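Local coordinates for protein serpin B3 (Homo sapiens, PDB 4ZK3) that probably inhibits proteases as a member of the serpin family, and is linked to psoriasis through Pso p27, which assembles into large aggregates, at residues T195-F200 / Y207-M212; Q211-Y216 / L282-F287. One frame throughout, in Å; residues are numbered along the deposited sequence.

In the fold
Both contacts hold strand 206-224, one along each edge of it, and they share Gln211 and Met212. Contact 1 pairs it with strand 196-201 in a hairpin, and contact 2 with strand 276-294, from much farther along the chain; together they build three neighbouring strands of serpin sheet C. Their centres are about 9 Å apart. Contact 1 is mostly surface: seven of its twelve touching residues are exposed, and much of its side-chain chemistry is charged or polar, though Phe200 and Ile210 pack on one face. Contact 2 lies deeper, with half of its touching residues buried, and relies more on methionine, leucine and proline. Met212 packs on both neighbours, and Arg214 lies beside Lys196 and Glu198 of the hairpin.

Contact 1: residues T195-F200 / Y207-M212; sequences TKEEKF and YKSIQM
Lys199 and Tyr207 meet because Tyr207 holds its ring between its own backbone N and carbonyl carbon (chi1 76°), which stands it up beside the neighbouring strand, while the lysine chain runs extended across one face. Lys199 CD lies 3.8 Å from the centroid of the Tyr207 ring in a CH-pi contact, and Lys199 NZ continues over the same face, 4.2 Å from that centroid, as a cation-pi partner. A long aliphatic chain with a charged end suits this exposed place, since it covers the ring and still reaches water. On the face carrying Glu197 and Gln211, the extended Glu197 chain, with CG anti to the backbone N (chi1 -167°), sends its carboxylate along the hairpin to Ser209. Ser209 OG donates to Glu197 OE2 at 2.6 Å, approaching from the anti side and 29° out of the carboxylate plane; a short hydroxyl side chain lets the longer acid reach it, though the fit is tight. Gln211 curls back so that its OE1 lies 3.7 Å from Glu197 CB. The opposite face mixes polar and apolar groups. There Glu198 crosses Met212 at about a right angle, Glu198 CD resting 3.6 Å from Met212 CB, and Ile210 CD1 packs 3.9 Å from Phe200 CD2. Backbone bonds of the antiparallel hairpin join Lys196 with Met212, Glu198 with Ile210 and Phe200 with Lys208; the one from Ile210 N to Glu198 O is weak. The hairpin lies at the edge of serpin sheet C, where Phe200 meets Phe387 edge-to-face and packs on Pro390, whose carbonyl accepts from Lys208 NZ. Thr195 OG1 bonds to Glu338, and Ile210 leans on Pro285 of strand 276-294, the next strand of the sheet beyond 206-224.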
loop_
_atom_site.group_PDB
_atom_site.type_symbol
_atom_site.label_atom_id
_atom_site.label_comp_id
_atom_site.label_asym_id
_atom_site.label_seq_id
_atom_site.Cartn_x
_atom_site.Cartn_y
_atom_site.Cartn_z
ATOM N N THR A 195 -28.403 -0.515 7.200
ATOM C CA THR A 195 -27.625 -1.646 6.791
ATOM C C THR A 195 -28.508 -2.937 6.822
ATOM O O THR A 195 -29.221 -3.126 7.768
ATOM C CB THR A 195 -26.372 -1.752 7.701
ATOM O OG1 THR A 195 -25.552 -0.573 7.513
ATOM C CG2 THR A 195 -25.584 -2.992 7.408
ATOM N N LYS A 196 -28.413 -3.823 5.807
ATOM C CA LYS A 196 -29.262 -5.013 5.678
ATOM C C LYS A 196 -28.440 -6.185 5.197
ATOM O O LYS A 196 -27.498 -5.973 4.450
ATOM C CB LYS A 196 -30.295 -4.779 4.588
ATOM C CG LYS A 196 -31.634 -4.183 5.013
ATOM C CD LYS A 196 -32.476 -3.775 3.785
ATOM C CE LYS A 196 -32.593 -4.824 2.681
ATOM N NZ LYS A 196 -33.537 -5.923 3.047
ATOM N N GLU A 197 -28.795 -7.425 5.571
ATOM C CA GLU A 197 -28.134 -8.604 4.992
ATOM C C GLU A 197 -28.531 -8.731 3.532
ATOM O O GLU A 197 -29.697 -8.636 3.226
ATOM C CB GLU A 197 -28.538 -9.873 5.716
ATOM C CG GLU A 197 -27.657 -11.045 5.370
ATOM C CD GLU A 197 -28.241 -12.376 5.822
ATOM O OE1 GLU A 197 -29.487 -12.536 5.880
ATOM O OE2 GLU A 197 -27.446 -13.289 6.120
ATOM N N GLU A 198 -27.576 -8.932 2.626
ATOM C CA GLU A 198 -27.904 -9.171 1.222
ATOM C C GLU A 198 -26.939 -10.156 0.716
ATOM O O GLU A 198 -25.993 -10.564 1.410
ATOM C CB GLU A 198 -27.772 -7.930 0.329
ATOM C CG GLU A 198 -28.508 -6.729 0.846
ATOM C CD GLU A 198 -28.482 -5.583 -0.140
ATOM O OE1 GLU A 198 -27.742 -5.652 -1.163
ATOM O OE2 GLU A 198 -29.225 -4.618 0.099
ATOM N N LYS A 199 -27.182 -10.565 -0.517
ATOM C CA LYS A 199 -26.262 -11.446 -1.173
ATOM C C LYS A 199 -25.142 -10.634 -1.811
ATOM O O LYS A 199 -25.369 -9.556 -2.269
ATOM C CB LYS A 199 -27.019 -12.232 -2.232
ATOM C CG LYS A 199 -28.176 -12.983 -1.604
ATOM C CD LYS A 199 -28.889 -13.862 -2.606
ATOM C CE LYS A 199 -30.172 -14.394 -1.974
ATOM N NZ LYS A 199 -30.638 -15.556 -2.761
ATOM N N PHE A 200 -23.948 -11.185 -1.800
ATOM C CA PHE A 200 -22.831 -10.704 -2.566
ATOM C C PHE A 200 -22.484 -11.825 -3.480
ATOM O O PHE A 200 -22.349 -12.943 -3.013
ATOM C CB PHE A 200 -21.592 -10.435 -1.683
ATOM C CG PHE A 200 -20.442 -9.811 -2.423
ATOM C CD1 PHE A 200 -19.517 -10.591 -3.038
ATOM C CD2 PHE A 200 -20.305 -8.431 -2.493
ATOM C CE1 PHE A 200 -18.447 -10.039 -3.695
ATOM C CE2 PHE A 200 -19.236 -7.867 -3.140
ATOM C CZ PHE A 200 -18.310 -8.666 -3.760
ATOM N N TYR A 207 -23.418 -17.099 -4.354
ATOM C CA TYR A 207 -23.517 -15.952 -3.445
ATOM C C TYR A 207 -22.936 -16.281 -2.065
ATOM O O TYR A 207 -22.802 -17.457 -1.698
ATOM C CB TYR A 207 -24.962 -15.422 -3.321
ATOM C CG TYR A 207 -25.913 -16.209 -2.472
ATOM C CD1 TYR A 207 -26.631 -17.294 -3.007
ATOM C CD2 TYR A 207 -26.152 -15.859 -1.155
ATOM C CE1 TYR A 207 -27.527 -18.040 -2.221
ATOM C CE2 TYR A 207 -27.036 -16.589 -0.352
ATOM C CZ TYR A 207 -27.726 -17.666 -0.891
ATOM O OH TYR A 207 -28.636 -18.356 -0.113
ATOM N N LYS A 208 -22.602 -15.212 -1.338
ATOM C CA LYS A 208 -22.287 -15.232 0.089
ATOM C C LYS A 208 -23.076 -14.118 0.744
ATOM O O LYS A 208 -23.222 -13.051 0.176
ATOM C CB LYS A 208 -20.806 -14.917 0.315
ATOM C CG LYS A 208 -19.833 -16.048 0.099
ATOM C CD LYS A 208 -19.223 -16.444 1.432
ATOM C CE LYS A 208 -17.844 -17.010 1.245
ATOM N NZ LYS A 208 -17.074 -16.843 2.503
ATOM N N SER A 209 -23.536 -14.329 1.960
ATOM C CA SER A 209 -24.195 -13.283 2.694
ATOM C C SER A 209 -23.206 -12.189 3.166
ATOM O O SER A 209 -22.007 -12.443 3.329
ATOM C CB SER A 209 -24.880 -13.859 3.899
ATOM O OG SER A 209 -25.428 -12.787 4.634
ATOM N N ILE A 210 -23.718 -10.976 3.337
ATOM C CA ILE A 210 -22.892 -9.823 3.599
ATOM C C ILE A 210 -23.779 -8.743 4.216
ATOM O O ILE A 210 -24.982 -8.660 3.955
ATOM C CB ILE A 210 -22.216 -9.288 2.280
ATOM C CG1 ILE A 210 -20.839 -8.717 2.605
ATOM C CG2 ILE A 210 -23.158 -8.285 1.564
ATOM C CD1 ILE A 210 -19.965 -8.402 1.411
ATOM N N GLN A 211 -23.193 -7.878 5.027
ATOM C CA GLN A 211 -23.939 -6.753 5.560
ATOM C C GLN A 211 -23.758 -5.576 4.597
ATOM O O GLN A 211 -22.629 -5.071 4.387
ATOM C CB GLN A 211 -23.470 -6.427 6.970
ATOM C CG GLN A 211 -23.719 -7.541 7.988
ATOM C CD GLN A 211 -25.214 -7.748 8.232
ATOM O OE1 GLN A 211 -25.774 -8.780 7.847
ATOM N NE2 GLN A 211 -25.865 -6.743 8.776
ATOM N N MET A 212 -24.848 -5.144 3.982
ATOM C CA MET A 212 -24.788 -4.079 2.972
ATOM C C MET A 212 -25.200 -2.739 3.502
ATOM O O MET A 212 -26.330 -2.558 3.911
ATOM C CB MET A 212 -25.660 -4.417 1.735
ATOM C CG MET A 212 -25.461 -3.416 0.569
ATOM S SD MET A 212 -23.803 -3.621 -0.158
ATOM C CE MET A 212 -23.974 -5.150 -1.037
#

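Contact 2: residues Q211-Y216 / L282-F287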
loop_
_atom_site.group_PDB
_atom_site.type_symbol
_atom_site.label_atom_id
_atom_site.label_comp_id
_atom_site.label_asym_id
_atom_site.label_seq_id
_atom_site.Cartn_x
_atom_site.Cartn_y
_atom_site.Cartn_z
ATOM N N GLN A 211 -23.193 -7.878 5.027
ATOM C CA GLN A 211 -23.939 -6.753 5.560
ATOM C C GLN A 211 -23.758 -5.576 4.597
ATOM O O GLN A 211 -22.629 -5.071 4.387
ATOM C CB GLN A 211 -23.470 -6.427 6.970
ATOM C CG GLN A 211 -23.719 -7.541 7.988
ATOM C CD GLN A 211 -25.214 -7.748 8.232
ATOM O OE1 GLN A 211 -25.774 -8.780 7.847
ATOM N NE2 GLN A 211 -25.865 -6.743 8.776
ATOM N N MET A 212 -24.848 -5.144 3.982
ATOM C CA MET A 212 -24.788 -4.079 2.972
ATOM C C MET A 212 -25.200 -2.739 3.502
ATOM O O MET A 212 -26.330 -2.558 3.911
ATOM C CB MET A 212 -25.660 -4.417 1.735
ATOM C CG MET A 212 -25.461 -3.416 0.569
ATOM S SD MET A 212 -23.803 -3.621 -0.158
ATOM C CE MET A 212 -23.974 -5.150 -1.037
ATOM N N MET A 213 -24.292 -1.757 3.452
ATOM C CA MET A 213 -24.628 -0.422 3.913
ATOM C C MET A 213 -25.232 0.333 2.738
ATOM O O MET A 213 -24.908 0.064 1.577
ATOM C CB MET A 213 -23.408 0.339 4.447
ATOM C CG MET A 213 -22.479 -0.459 5.348
ATOM S SD MET A 213 -21.068 0.533 5.894
ATOM C CE MET A 213 -20.241 0.976 4.354
ATOM N N ARG A 214 -26.083 1.283 3.022
ATOM C CA ARG A 214 -26.891 1.918 1.974
ATOM C C ARG A 214 -27.098 3.366 2.339
ATOM O O ARG A 214 -27.310 3.675 3.497
ATOM C CB ARG A 214 -28.234 1.233 1.830
ATOM C CG ARG A 214 -28.101 -0.274 1.559
ATOM C CD ARG A 214 -29.381 -1.053 1.207
ATOM N NE ARG A 214 -30.257 -1.254 2.338
ATOM C CZ ARG A 214 -31.178 -0.382 2.739
ATOM N NH1 ARG A 214 -31.311 0.785 2.120
ATOM N NH2 ARG A 214 -31.964 -0.657 3.779
ATOM N N GLN A 215 -26.951 4.246 1.346
ATOM C CA GLN A 215 -27.253 5.644 1.487
ATOM C C GLN A 215 -27.474 6.240 0.094
ATOM O O GLN A 215 -27.008 5.686 -0.893
ATOM C CB GLN A 215 -26.141 6.407 2.231
ATOM C CG GLN A 215 -24.856 6.643 1.429
ATOM C CD GLN A 215 -23.854 7.518 2.169
ATOM O OE1 GLN A 215 -22.825 7.040 2.650
ATOM N NE2 GLN A 215 -24.165 8.791 2.303
ATOM N N TYR A 216 -28.221 7.343 0.072
ATOM C CA TYR A 216 -28.639 8.074 -1.130
ATOM C C TYR A 216 -28.084 9.448 -0.895
ATOM O O TYR A 216 -28.417 10.080 0.097
ATOM C CB TYR A 216 -30.180 8.160 -1.259
ATOM C CG TYR A 216 -30.696 8.726 -2.594
ATOM C CD1 TYR A 216 -30.868 7.892 -3.697
ATOM C CD2 TYR A 216 -31.030 10.092 -2.742
ATOM C CE1 TYR A 216 -31.329 8.385 -4.909
ATOM C CE2 TYR A 216 -31.495 10.598 -3.959
ATOM C CZ TYR A 216 -31.639 9.738 -5.039
ATOM O OH TYR A 216 -32.082 10.184 -6.272
ATOM N N LEU A 282 -26.036 4.424 -3.284
ATOM C CA LEU A 282 -24.774 3.712 -3.042
ATOM C C LEU A 282 -25.053 2.578 -2.072
ATOM O O LEU A 282 -25.504 2.821 -0.992
ATOM C CB LEU A 282 -23.723 4.649 -2.438
ATOM C CG LEU A 282 -22.431 4.027 -1.872
ATOM C CD1 LEU A 282 -21.723 3.174 -2.933
ATOM C CD2 LEU A 282 -21.607 5.176 -1.340
ATOM N N HIS A 283 -24.796 1.351 -2.501
ATOM C CA HIS A 283 -24.789 0.181 -1.621
ATOM C C HIS A 283 -23.334 -0.274 -1.565
ATOM O O HIS A 283 -22.719 -0.667 -2.606
ATOM C CB HIS A 283 -25.706 -0.933 -2.146
ATOM C CG HIS A 283 -27.186 -0.590 -2.160
ATOM N ND1 HIS A 283 -28.142 -1.524 -2.523
ATOM C CD2 HIS A 283 -27.871 0.539 -1.848
ATOM C CE1 HIS A 283 -29.344 -0.971 -2.462
ATOM N NE2 HIS A 283 -29.215 0.280 -2.070
ATOM N N LEU A 284 -22.769 -0.208 -0.358
ATOM C CA LEU A 284 -21.372 -0.602 -0.088
ATOM C C LEU A 284 -21.335 -1.542 1.100
ATOM O O LEU A 284 -21.910 -1.237 2.124
ATOM C CB LEU A 284 -20.572 0.683 0.235
ATOM C CG LEU A 284 -19.041 0.551 0.349
ATOM C CD1 LEU A 284 -18.396 0.309 -1.006
ATOM C CD2 LEU A 284 -18.416 1.761 1.011
ATOM N N PRO A 285 -20.696 -2.690 0.970
ATOM C CA PRO A 285 -20.677 -3.647 2.076
ATOM C C PRO A 285 -19.711 -3.237 3.220
ATOM O O PRO A 285 -18.740 -2.504 3.013
ATOM C CB PRO A 285 -20.237 -4.931 1.419
ATOM C CG PRO A 285 -19.398 -4.460 0.246
ATOM C CD PRO A 285 -20.023 -3.197 -0.223
ATOM N N ARG A 286 -20.042 -3.659 4.432
ATOM C CA ARG A 286 -19.098 -3.654 5.539
ATOM C C ARG A 286 -18.190 -4.753 5.151
ATOM O O ARG A 286 -18.668 -5.815 4.730
ATOM C CB ARG A 286 -19.775 -4.063 6.852
ATOM C CG ARG A 286 -20.768 -3.067 7.376
ATOM C CD ARG A 286 -21.425 -3.465 8.725
ATOM N NE ARG A 286 -20.483 -4.027 9.672
ATOM C CZ ARG A 286 -19.922 -3.402 10.707
ATOM N NH1 ARG A 286 -20.234 -2.161 11.059
ATOM N NH2 ARG A 286 -19.047 -4.063 11.426
ATOM N N PHE A 287 -16.884 -4.511 5.187
ATOM C CA PHE A 287 -15.938 -5.553 4.837
ATOM C C PHE A 287 -14.591 -5.354 5.524
ATOM O O PHE A 287 -14.239 -4.237 5.945
ATOM C CB PHE A 287 -15.756 -5.711 3.304
ATOM C CG PHE A 287 -15.063 -4.535 2.594
ATOM C CD1 PHE A 287 -13.679 -4.510 2.436
ATOM C CD2 PHE A 287 -15.785 -3.571 2.001
ATOM C CE1 PHE A 287 -13.073 -3.497 1.691
ATOM C CE2 PHE A 287 -15.213 -2.543 1.299
ATOM C CZ PHE A 287 -13.842 -2.489 1.145
HETATM O O HOH W 1 -20.345 -7.636 5.881
#
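Leu282 pairs with Gln215 in the antiparallel strands of serpin sheet C, joined by two backbone bonds, of which Leu282 N to Gln215 O measures 2.9 Å. The Leu282 side chain, on the face shared with Met213 and Leu284, packs onto Leu232 and Ile234, a buried place that suits a branched hydrocarbon. His283 turns to the other face and lies alongside Arg214, whose CD sits over the centre of the imidazole, 3.6 Å from its centroid. The guanidinium is bent away at chi3 (-73°), its plane 66° from that of the ring, so methylene groups rather than the charge cover the imidazole. His283 also stacks with His364. Leu284 exchanges two backbone bonds with Met213; Met213 N approaches Leu284 O from above the carbonyl plane, 40° out of it. Their side chains run side by side, Met213 CE 3.9 Å from Leu284 CD2. Pro285 faces Met212 as a non-hydrogen-bonded pair, so its missing N-H costs this pairing nothing, and its CD rests 3.8 Å from Met212 SD. Arg286 N donates to Gln211 O at 2.9 Å. The Arg286 aliphatic chain crosses that of Met213 at about a right angle, Arg286 CG lying 3.7 Å from Met213 CG, while Arg286 NH1 forms a salt bridge with Glu338. The reciprocal link is made by a water, which accepts from Gln211 N at 3.0 Å and donates to Arg286 O at 2.7 Å.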